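PDB 2J0W: lysine-sensitive aspartokinase 3 from Escherichia coli, which phosphorylates the side-chain carboxylate of L-aspartate with ATP, the first step of lysine biosynthesis, and is feedback-inhibited by lysine. Local coordinates for residues L38-S41 with A42-N46. Residues are numbered along the deposited sequence; the frame is centred on the assembly and turned at random.
Sequences LSAS and AGITN. With ASP (aspartic acid), chain B.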
# COMPACT_ATOMS: atom_id res chain seq x y z
N LEU A 38 19.73 -20.20 -26.84
CA LEU A 38 18.98 -19.60 -27.94
C LEU A 38 17.49 -19.62 -27.72
O LEU A 38 16.96 -20.55 -27.11
CB LEU A 38 19.25 -20.35 -29.24
CG LEU A 38 20.65 -20.45 -29.82
CD1 LEU A 38 20.58 -21.30 -31.08
CD2 LEU A 38 21.21 -19.06 -30.12
N SER A 39 16.82 -18.58 -28.21
CA SER A 39 15.38 -18.48 -28.16
C SER A 39 15.06 -18.98 -29.56
O SER A 39 15.97 -19.25 -30.33
CB SER A 39 14.91 -17.03 -28.05
OG SER A 39 15.22 -16.41 -26.82
N ALA A 40 13.79 -19.10 -29.89
CA ALA A 40 13.43 -19.54 -31.22
C ALA A 40 13.55 -18.32 -32.12
O ALA A 40 13.56 -17.19 -31.64
CB ALA A 40 12.00 -20.07 -31.22
N SER A 41 13.63 -18.54 -33.42
CA SER A 41 13.74 -17.43 -34.36
C SER A 41 12.54 -16.49 -34.29
O SER A 41 11.42 -16.91 -34.01
CB SER A 41 13.91 -17.98 -35.77
OG SER A 41 15.05 -18.82 -35.83
N ALA A 42 12.79 -15.21 -34.55
CA ALA A 42 11.75 -14.19 -34.52
C ALA A 42 10.47 -14.70 -35.15
O ALA A 42 10.51 -15.33 -36.20
CB ALA A 42 12.23 -12.96 -35.25
N GLY A 43 9.34 -14.44 -34.49
CA GLY A 43 8.04 -14.85 -35.01
C GLY A 43 7.58 -16.28 -34.72
O GLY A 43 6.38 -16.54 -34.63
N ILE A 44 8.52 -17.21 -34.57
CA ILE A 44 8.16 -18.60 -34.31
C ILE A 44 7.25 -18.78 -33.10
O ILE A 44 6.16 -19.34 -33.22
CB ILE A 44 9.42 -19.49 -34.14
CG1 ILE A 44 10.12 -19.64 -35.49
CG2 ILE A 44 9.04 -20.88 -33.65
CD1 ILE A 44 9.23 -20.26 -36.57
N THR A 45 7.67 -18.29 -31.94
CA THR A 45 6.86 -18.46 -30.74
C THR A 45 5.44 -17.93 -30.87
O THR A 45 4.50 -18.59 -30.43
CB THR A 45 7.56 -17.85 -29.50
OG1 THR A 45 8.77 -18.57 -29.24
CG2 THR A 45 6.66 -17.94 -28.26
N ASN A 46 5.27 -16.75 -31.48
CA ASN A 46 3.92 -16.20 -31.65
C ASN A 46 3.11 -17.12 -32.58
O ASN A 46 1.93 -17.38 -32.35
CB ASN A 46 3.93 -14.79 -32.25
CG ASN A 46 4.64 -13.76 -31.37
OD1 ASN A 46 4.61 -13.84 -30.13
ND2 ASN A 46 5.25 -12.78 -32.01
N ASP B . 10.89 -17.86 -27.22
CA ASP B . 10.15 -17.32 -26.08
C ASP B . 9.35 -16.11 -26.61
O ASP B . 9.31 -15.91 -27.85
CB ASP B . 11.15 -16.96 -24.94
CG ASP B . 12.12 -15.78 -25.20
OD1 ASP B . 12.05 -15.18 -26.31
OD2 ASP B . 12.97 -15.46 -24.28
OXT ASP B . 8.78 -15.34 -25.76
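Ala40 and Ile44 meet through methyl groups: the CB of Ala40 points at the start of the helix and lies 3.9 Å from Ile44 CG2. The other branch of Ile44 goes to Ser41. Its CG1, anti to the carbonyl carbon (chi1 -70°), sits 4.1 Å from Ser41 CB, and Ile70 of helix 57-75 packs against both residues. Ser41 turns its hydroxyl elsewhere, to a hydrogen bond with the carbonyl oxygen of Val14. The backbone between them is a type II beta turn from Ser41 to Ile44, closed by Ile44 N on Ser41 O at 3.0 Å, with an N-H...O angle of 154°. Gly43, with its positive phi of 84°, is the N-cap of helix 44-51. In the amino acid kinase fold, the loop ending in this turn carries the chain from strand 33-38, an inner strand of the main sheet, into that helix beside the substrate. Thr45, one residue into the helix, brings OG1 to the bound aspartate, accepting a hydrogen bond from its amino N at 3.0 Å, while its CG2 lies 3.4 Å from O of the substrate's alpha-carboxylate. Replacing Thr45 with a valine would probably leave the substrate's ammonium group without this acceptor. At the other end of the substrate, Ser39 OG stands 3.4 Å from side-chain carboxylate atom OD1 and is hydrogen-bonded to Ser201 OG.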